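Local coordinates for integral membrane indolylacetylinositol arabinosyltransferase EmbB (Mycolicibacterium smegmatis MC2 155, PDB 7BVC), which probably polymerises arabinose into the arabinan of cell-wall arabinogalactan, acting as a membrane-embedded glycosyltransferase that binds the drug ethambutol, at residues R493-I498 / P1077-R1081; Q966-M970 / Q981-L985; V88-P93 / R137-G142. One frame throughout, in Å; residues are numbered along the deposited sequence.

Contact 1: residues R493-I498 / P1077-R1081; sequences RIRTAI and PLRIR
Arg493 and Leu1078 share one acceptor: OE1 of Glu490, on the same helix, takes a salt bridge from Arg493 NH2 and a weak hydrogen bond from Leu1078 N. Arg493 NH2 and Leu1078 N, both donors, lie 3.3 Å apart and are not bonded to each other; their shared acceptor is consistent with this closeness. The arginine leaves the helix with CG anti to its own N (chi1 175°) and bends at chi3, laying its guanidinium against the C-terminal tail. Pro1077 CB sits over one face, while CB of Leu1078 meets the edge in plane. Ile1080 is the apolar centre. Ile1080 CD1 reaches Ile494 CG1 at 3.6 Å and also touches Arg493 NH2; Ile1080 CG2 meets Ile498 CD1, also at 3.6 Å. Ile494 CD1 extends farther, to Leu1078 CD1 at 3.7 Å. Ala497 O lies at the edge of the Arg1081 guanidinium, near its plane, but the bond from NH1 is weak and its very short length makes the geometry doubtful. Ile498 also packs on the loop at Phe309, and its side chain is about 12 Å from bound ethambutol. The contact thus places the last turn of helix 485-497, from the GT-C family region, against the tail that follows strand 1063-1068.

Contact 2: residues Q966-M970 / Q981-L985; sequences QPVLM and QQPML
Met970 lays its terminal methyl over the start of the 981-985 loop, with CE 4.0 Å from Gln981 CB and 3.9 Å from Gln981 O; the two side chains run nearly perpendicular. A bend at chi3 turns that methyl toward the loop. The element being covered is strand 968-970, outermost within this chain in a mixed six-stranded sheet of the EmbC C-terminal domain. One edge of this strand is taken by strand 996-999, its parallel neighbour, through backbone bonds from Leu969 to Phe996 and Ile998. The loop approaches the other edge, and the two segments lie 83° apart, which fits a crossing chain better than another strand in the sheet. Pro967 CA comes within 3.7 Å of Gln982 O, and Val968 O within 3.6 Å of Pro983 CA. On another side of the strand, Leu969 and Met984 run side by side in the same direction, CD1 of the leucine 4.1 Å from CE of the methionine. Helix 287-294 closes over the site: Gln291 touches Met970 and Pro983, and Arg294 donates to Gln981 O. The polar fastening is Val968 N to Gln982 O, 3.0 Å long, bent at the hydrogen (140°) yet almost in line with the carbonyl (168°).

Contact 3: residues V88-P93 / R137-G142; sequences VRDLPP and RDRVAG
In the concanavalin-like domain, the loop joining strands 80-84 and 97-100 packs against the segment that opens with helix 137-140, close in sequence to the Cys85-Cys145 disulfide on both sides. The main polar link is Arg89 with the backbone of Ala141. Both terminal nitrogens of the Arg89 guanidinium reach one oxygen end-on: NH1 to Ala141 O is 2.9 Å and NH2 to Ala141 O is 3.0 Å. The oxygen lies close to the guanidinium plane, 12° out of it, but the two donors use it differently. NH1 arrives in the carbonyl plane on a lone pair, whereas NH2 stands above that plane by 58°. Arg89 reaches this position with CG placed between its backbone N and carbonyl carbon (chi1 68°) and a further bend at chi3. Val88 forms the apolar part. Val88 CG1 rests on the Arg137 chain, 3.7 Å from Arg137 CD, the two side chains passing in opposite directions. Val88 CG2 meets Val140 CG1 at 4.1 Å. Val140 also touches Cys85. Beyond Val88, Arg137 extends toward the carbonyls of Pro92 and Pro93, though its bond from NH1 to Pro93 O is weak and the position of NH1 less certain. Arg89, and more weakly Arg137, thus direct their charge at main-chain oxygens of the other segment, an attraction of cation for carbonyl dipole that would probably polarise Ala141 O in particular.

Contact 2 is the buried one, inside the C-terminal domain and nearest of the three to the chain's centre; contacts 1 and 3 are each partly buried. Contact 3 stays within the concanavalin-like domain, well out from the chain's centre, whereas contact 1 joins chain regions 579 residues apart, and contact 2 is nested within the loop that contact 1 closes. Chemistry follows place: a backbone bond with methionine and leucine packing in contact 2, isoleucines bordered by arginines in contact 1, and arginines reaching carbonyls in contact 3. No two share an element or touch; nearest atoms are about 16 Å apart for contacts 1 and 2, and about 27 Å for contacts 1 and 3.

Contact 1: residues R493-I498 / P1077-R1081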
loop_
_atom_site.group_PDB
_atom_site.type_symbol
_atom_site.label_atom_id
_atom_site.label_comp_id
_atom_site.label_asym_id
_atom_site.label_seq_id
_atom_site.Cartn_x
_atom_site.Cartn_y
_atom_site.Cartn_z
ATOM N N ARG B 493 -12.013 8.954 -22.858
ATOM C CA ARG B 493 -11.307 7.753 -23.287
ATOM C C ARG B 493 -9.834 7.824 -22.910
ATOM O O ARG B 493 -9.261 6.849 -22.413
ATOM C CB ARG B 493 -11.466 7.564 -24.794
ATOM C CG ARG B 493 -10.664 6.406 -25.356
ATOM C CD ARG B 493 -10.609 6.458 -26.871
ATOM N NE ARG B 493 -9.697 7.493 -27.347
ATOM C CZ ARG B 493 -8.421 7.282 -27.653
ATOM N NH1 ARG B 493 -7.900 6.069 -27.536
ATOM N NH2 ARG B 493 -7.665 8.284 -28.078
ATOM N N ILE B 494 -9.207 8.979 -23.135
ATOM C CA ILE B 494 -7.793 9.140 -22.791
ATOM C C ILE B 494 -7.585 8.971 -21.290
ATOM O O ILE B 494 -6.735 8.187 -20.843
ATOM C CB ILE B 494 -7.272 10.505 -23.275
ATOM C CG1 ILE B 494 -7.354 10.605 -24.795
ATOM C CG2 ILE B 494 -5.846 10.719 -22.813
ATOM C CD1 ILE B 494 -6.866 11.923 -25.332
ATOM N N ARG B 495 -8.356 9.712 -20.488
ATOM C CA ARG B 495 -8.179 9.677 -19.040
ATOM C C ARG B 495 -8.459 8.295 -18.466
ATOM O O ARG B 495 -7.855 7.910 -17.459
ATOM C CB ARG B 495 -9.082 10.711 -18.373
ATOM C CG ARG B 495 -8.742 12.144 -18.714
ATOM C CD ARG B 495 -9.839 13.083 -18.255
ATOM N NE ARG B 495 -9.454 14.482 -18.403
ATOM C CZ ARG B 495 -9.065 15.258 -17.397
ATOM N NH1 ARG B 495 -9.011 14.772 -16.166
ATOM N NH2 ARG B 495 -8.730 16.521 -17.625
ATOM N N THR B 496 -9.366 7.538 -19.083
ATOM C CA THR B 496 -9.654 6.195 -18.595
ATOM C C THR B 496 -8.580 5.204 -19.024
ATOM O O THR B 496 -8.207 4.318 -18.248
ATOM C CB THR B 496 -11.027 5.742 -19.090
ATOM O OG1 THR B 496 -12.004 6.733 -18.757
ATOM C CG2 THR B 496 -11.417 4.424 -18.447
ATOM N N ALA B 497 -8.065 5.341 -20.247
ATOM C CA ALA B 497 -7.060 4.405 -20.730
ATOM C C ALA B 497 -5.706 4.630 -20.075
ATOM O O ALA B 497 -4.901 3.696 -19.993
ATOM C CB ALA B 497 -6.934 4.513 -22.249
ATOM N N ILE B 498 -5.427 5.846 -19.604
ATOM C CA ILE B 498 -4.119 6.188 -19.044
ATOM C C ILE B 498 -4.196 6.425 -17.538
ATOM O O ILE B 498 -3.564 5.714 -16.757
ATOM C CB ILE B 498 -3.505 7.405 -19.766
ATOM C CG1 ILE B 498 -2.971 7.008 -21.135
ATOM C CG2 ILE B 498 -2.383 8.000 -18.942
ATOM C CD1 ILE B 498 -2.329 8.148 -21.864
ATOM N N PRO B 1077 -8.987 8.671 -33.554
ATOM C CA PRO B 1077 -8.419 8.628 -32.203
ATOM C C PRO B 1077 -7.049 9.285 -32.153
ATOM O O PRO B 1077 -6.404 9.547 -33.169
ATOM C CB PRO B 1077 -8.333 7.130 -31.905
ATOM C CG PRO B 1077 -8.204 6.498 -33.247
ATOM C CD PRO B 1077 -9.028 7.339 -34.179
ATOM N N LEU B 1078 -6.607 9.554 -30.929
ATOM C CA LEU B 1078 -5.279 10.087 -30.680
ATOM C C LEU B 1078 -4.279 8.953 -30.484
ATOM O O LEU B 1078 -4.644 7.815 -30.186
ATOM C CB LEU B 1078 -5.285 10.998 -29.452
ATOM C CG LEU B 1078 -5.467 12.494 -29.705
ATOM C CD1 LEU B 1078 -5.415 13.269 -28.402
ATOM C CD2 LEU B 1078 -4.395 12.987 -30.652
ATOM N N ARG B 1079 -3.002 9.280 -30.655
ATOM C CA ARG B 1079 -1.921 8.321 -30.457
ATOM C C ARG B 1079 -1.572 8.305 -28.972
ATOM O O ARG B 1079 -1.047 9.288 -28.440
ATOM C CB ARG B 1079 -0.711 8.686 -31.312
ATOM C CG ARG B 1079 0.178 7.508 -31.660
ATOM C CD ARG B 1079 1.264 7.321 -30.623
ATOM N NE ARG B 1079 2.005 6.081 -30.820
ATOM C CZ ARG B 1079 2.800 5.538 -29.906
ATOM N NH1 ARG B 1079 3.435 4.406 -30.167
ATOM N NH2 ARG B 1079 2.958 6.128 -28.730
ATOM N N ILE B 1080 -1.866 7.192 -28.306
ATOM C CA ILE B 1080 -1.733 7.076 -26.856
ATOM C C ILE B 1080 -0.647 6.073 -26.475
ATOM O O ILE B 1080 0.326 6.424 -25.808
ATOM C CB ILE B 1080 -3.086 6.711 -26.206
ATOM C CG1 ILE B 1080 -4.005 7.929 -26.168
ATOM C CG2 ILE B 1080 -2.885 6.174 -24.805
ATOM C CD1 ILE B 1080 -5.299 7.672 -25.445
ATOM N N ARG B 1081 -0.798 4.823 -26.889
ATOM C CA ARG B 1081 0.093 3.739 -26.514
ATOM C C ARG B 1081 0.455 2.926 -27.745
ATOM O O ARG B 1081 -0.278 2.930 -28.740
ATOM C CB ARG B 1081 -0.564 2.832 -25.465
ATOM C CG ARG B 1081 -0.628 3.434 -24.075
ATOM C CD ARG B 1081 -1.260 2.466 -23.094
ATOM N NE ARG B 1081 -2.459 1.844 -23.650
ATOM C CZ ARG B 1081 -3.665 1.918 -23.097
ATOM N NH1 ARG B 1081 -3.838 2.586 -21.966
ATOM N NH2 ARG B 1081 -4.697 1.320 -23.675
#

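Contact 2: residues Q966-M970 / Q981-L985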
loop_
_atom_site.group_PDB
_atom_site.type_symbol
_atom_site.label_atom_id
_atom_site.label_comp_id
_atom_site.label_asym_id
_atom_site.label_seq_id
_atom_site.Cartn_x
_atom_site.Cartn_y
_atom_site.Cartn_z
ATOM N N GLN B 966 11.036 35.194 -18.514
ATOM C CA GLN B 966 11.434 33.951 -19.156
ATOM C C GLN B 966 10.464 32.829 -18.794
ATOM O O GLN B 966 10.028 32.732 -17.642
ATOM C CB GLN B 966 12.850 33.565 -18.738
ATOM C CG GLN B 966 13.848 34.705 -18.798
ATOM C CD GLN B 966 15.196 34.320 -18.229
ATOM O OE1 GLN B 966 15.336 33.282 -17.586
ATOM N NE2 GLN B 966 16.199 35.155 -18.465
ATOM N N PRO B 967 10.106 31.971 -19.748
ATOM C CA PRO B 967 9.234 30.837 -19.425
ATOM C C PRO B 967 9.952 29.824 -18.547
ATOM O O PRO B 967 11.136 29.537 -18.739
ATOM C CB PRO B 967 8.889 30.248 -20.797
ATOM C CG PRO B 967 9.981 30.710 -21.694
ATOM C CD PRO B 967 10.404 32.052 -21.187
ATOM N N VAL B 968 9.222 29.283 -17.578
ATOM C CA VAL B 968 9.771 28.368 -16.586
ATOM C C VAL B 968 8.827 27.184 -16.441
ATOM O O VAL B 968 7.609 27.360 -16.342
ATOM C CB VAL B 968 9.976 29.075 -15.228
ATOM C CG1 VAL B 968 10.054 28.069 -14.097
ATOM C CG2 VAL B 968 11.226 29.935 -15.264
ATOM N N LEU B 969 9.388 25.975 -16.434
ATOM C CA LEU B 969 8.612 24.760 -16.217
ATOM C C LEU B 969 8.568 24.483 -14.719
ATOM O O LEU B 969 9.554 24.024 -14.135
ATOM C CB LEU B 969 9.221 23.587 -16.980
ATOM C CG LEU B 969 8.321 22.393 -17.305
ATOM C CD1 LEU B 969 8.830 21.685 -18.542
ATOM C CD2 LEU B 969 8.244 21.422 -16.142
ATOM N N MET B 970 7.433 24.771 -14.097
ATOM C CA MET B 970 7.241 24.532 -12.674
ATOM C C MET B 970 6.476 23.230 -12.493
ATOM O O MET B 970 5.464 23.007 -13.163
ATOM C CB MET B 970 6.480 25.686 -12.025
ATOM C CG MET B 970 7.337 26.896 -11.712
ATOM S SD MET B 970 6.369 28.290 -11.109
ATOM C CE MET B 970 5.972 29.113 -12.642
ATOM N N GLN B 981 6.944 34.120 -11.338
ATOM C CA GLN B 981 7.520 33.535 -12.538
ATOM C C GLN B 981 6.421 33.195 -13.537
ATOM O O GLN B 981 5.269 32.950 -13.168
ATOM C CB GLN B 981 8.324 32.285 -12.192
ATOM C CG GLN B 981 8.930 32.303 -10.798
ATOM C CD GLN B 981 9.902 33.446 -10.597
ATOM O OE1 GLN B 981 10.616 33.835 -11.517
ATOM N NE2 GLN B 981 9.934 33.991 -9.388
ATOM N N GLN B 982 6.786 33.184 -14.812
ATOM C CA GLN B 982 5.774 32.945 -15.832
ATOM C C GLN B 982 5.822 31.499 -16.287
ATOM O O GLN B 982 6.911 30.980 -16.568
ATOM C CB GLN B 982 5.986 33.868 -17.026
ATOM C CG GLN B 982 4.736 34.079 -17.859
ATOM C CD GLN B 982 5.049 34.408 -19.300
ATOM O OE1 GLN B 982 6.165 34.188 -19.771
ATOM N NE2 GLN B 982 4.063 34.939 -20.011
ATOM N N PRO B 983 4.681 30.816 -16.380
ATOM C CA PRO B 983 4.696 29.419 -16.825
ATOM C C PRO B 983 4.982 29.285 -18.310
ATOM O O PRO B 983 5.190 30.280 -19.011
ATOM C CB PRO B 983 3.285 28.931 -16.480
ATOM C CG PRO B 983 2.451 30.155 -16.543
ATOM C CD PRO B 983 3.320 31.277 -16.054
ATOM N N MET B 984 4.988 28.051 -18.799
ATOM C CA MET B 984 5.257 27.752 -20.202
ATOM C C MET B 984 3.915 27.666 -20.923
ATOM O O MET B 984 3.225 26.646 -20.858
ATOM C CB MET B 984 6.059 26.463 -20.322
ATOM C CG MET B 984 6.415 26.067 -21.734
ATOM S SD MET B 984 7.247 24.470 -21.780
ATOM C CE MET B 984 6.057 23.440 -20.933
ATOM N N LEU B 985 3.547 28.745 -21.610
ATOM C CA LEU B 985 2.252 28.825 -22.265
ATOM C C LEU B 985 2.212 27.925 -23.497
ATOM O O LEU B 985 3.239 27.468 -24.006
ATOM C CB LEU B 985 1.942 30.267 -22.662
ATOM C CG LEU B 985 1.872 31.306 -21.545
ATOM C CD1 LEU B 985 1.662 32.692 -22.126
ATOM C CD2 LEU B 985 0.764 30.966 -20.569
#

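Contact 3: residues V88-P93 / R137-G142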
loop_
_atom_site.group_PDB
_atom_site.type_symbol
_atom_site.label_atom_id
_atom_site.label_comp_id
_atom_site.label_asym_id
_atom_site.label_seq_id
_atom_site.Cartn_x
_atom_site.Cartn_y
_atom_site.Cartn_z
ATOM N N VAL B 88 20.827 13.161 -51.937
ATOM C CA VAL B 88 21.725 12.142 -51.405
ATOM C C VAL B 88 23.140 12.342 -51.938
ATOM O O VAL B 88 24.123 12.121 -51.220
ATOM C CB VAL B 88 21.175 10.741 -51.735
ATOM C CG1 VAL B 88 22.252 9.684 -51.596
ATOM C CG2 VAL B 88 19.988 10.421 -50.837
ATOM N N ARG B 89 23.269 12.780 -53.190
ATOM C CA ARG B 89 24.563 12.996 -53.822
ATOM C C ARG B 89 25.212 14.315 -53.414
ATOM O O ARG B 89 26.203 14.720 -54.033
ATOM C CB ARG B 89 24.417 12.931 -55.343
ATOM C CG ARG B 89 23.628 14.085 -55.942
ATOM C CD ARG B 89 23.383 13.873 -57.426
ATOM N NE ARG B 89 22.312 12.911 -57.673
ATOM C CZ ARG B 89 22.512 11.637 -57.996
ATOM N NH1 ARG B 89 23.746 11.167 -58.117
ATOM N NH2 ARG B 89 21.478 10.834 -58.202
ATOM N N ASP B 90 24.684 14.990 -52.396
ATOM C CA ASP B 90 25.280 16.210 -51.871
ATOM C C ASP B 90 25.821 16.060 -50.459
ATOM O O ASP B 90 26.751 16.781 -50.092
ATOM C CB ASP B 90 24.259 17.359 -51.891
ATOM C CG ASP B 90 24.043 17.918 -53.282
ATOM O OD1 ASP B 90 23.671 19.105 -53.394
ATOM O OD2 ASP B 90 24.249 17.173 -54.262
ATOM N N LEU B 91 25.260 15.156 -49.659
ATOM C CA LEU B 91 25.804 14.888 -48.340
ATOM C C LEU B 91 27.216 14.318 -48.460
ATOM O O LEU B 91 27.572 13.727 -49.487
ATOM C CB LEU B 91 24.910 13.903 -47.586
ATOM C CG LEU B 91 23.640 14.460 -46.946
ATOM C CD1 LEU B 91 22.708 13.327 -46.555
ATOM C CD2 LEU B 91 23.996 15.298 -45.734
ATOM N N PRO B 92 28.044 14.482 -47.433
ATOM C CA PRO B 92 29.358 13.832 -47.427
ATOM C C PRO B 92 29.207 12.324 -47.453
ATOM O O PRO B 92 28.114 11.802 -47.182
ATOM C CB PRO B 92 29.983 14.312 -46.107
ATOM C CG PRO B 92 28.831 14.719 -45.264
ATOM C CD PRO B 92 27.827 15.284 -46.218
ATOM N N PRO B 93 30.269 11.587 -47.789
ATOM C CA PRO B 93 30.164 10.117 -47.798
ATOM C C PRO B 93 29.591 9.536 -46.515
ATOM O O PRO B 93 28.803 8.584 -46.573
ATOM C CB PRO B 93 31.614 9.674 -48.027
ATOM C CG PRO B 93 32.217 10.793 -48.801
ATOM C CD PRO B 93 31.582 12.050 -48.272
ATOM N N ARG B 137 22.714 2.551 -50.757
ATOM C CA ARG B 137 22.981 3.966 -50.997
ATOM C C ARG B 137 23.153 4.269 -52.483
ATOM O O ARG B 137 22.436 5.104 -53.048
ATOM C CB ARG B 137 24.221 4.394 -50.210
ATOM C CG ARG B 137 24.862 5.675 -50.702
ATOM C CD ARG B 137 24.146 6.889 -50.142
ATOM N NE ARG B 137 24.924 8.111 -50.319
ATOM C CZ ARG B 137 25.895 8.500 -49.501
ATOM N NH1 ARG B 137 26.214 7.760 -48.449
ATOM N NH2 ARG B 137 26.548 9.629 -49.739
ATOM N N ASP B 138 24.110 3.604 -53.134
ATOM C CA ASP B 138 24.435 3.930 -54.518
ATOM C C ASP B 138 23.311 3.602 -55.492
ATOM O O ASP B 138 23.369 4.044 -56.644
ATOM C CB ASP B 138 25.724 3.216 -54.940
ATOM C CG ASP B 138 25.719 1.738 -54.599
ATOM O OD1 ASP B 138 24.724 1.050 -54.906
ATOM O OD2 ASP B 138 26.718 1.263 -54.022
ATOM N N ARG B 139 22.298 2.843 -55.069
ATOM C CA ARG B 139 21.143 2.626 -55.933
ATOM C C ARG B 139 20.281 3.880 -56.014
ATOM O O ARG B 139 19.848 4.272 -57.104
ATOM C CB ARG B 139 20.326 1.437 -55.431
ATOM C CG ARG B 139 19.275 0.956 -56.411
ATOM C CD ARG B 139 19.138 -0.554 -56.366
ATOM N NE ARG B 139 18.810 -1.025 -55.025
ATOM C CZ ARG B 139 17.606 -1.449 -54.655
ATOM N NH1 ARG B 139 16.611 -1.461 -55.529
ATOM N NH2 ARG B 139 17.399 -1.860 -53.412
ATOM N N VAL B 140 20.021 4.522 -54.873
ATOM C CA VAL B 140 19.366 5.826 -54.889
ATOM C C VAL B 140 20.266 6.856 -55.553
ATOM O O VAL B 140 19.796 7.733 -56.290
ATOM C CB VAL B 140 18.978 6.253 -53.460
ATOM C CG1 VAL B 140 18.411 7.660 -53.460
ATOM C CG2 VAL B 140 17.974 5.285 -52.875
ATOM N N ALA B 141 21.575 6.763 -55.311
ATOM C CA ALA B 141 22.517 7.661 -55.969
ATOM C C ALA B 141 22.563 7.446 -57.477
ATOM O O ALA B 141 23.060 8.317 -58.199
ATOM C CB ALA B 141 23.914 7.490 -55.372
ATOM N N GLY B 142 22.060 6.314 -57.966
ATOM C CA GLY B 142 22.013 6.042 -59.383
ATOM C C GLY B 142 21.059 6.967 -60.110
ATOM O O GLY B 142 20.193 7.607 -59.504
#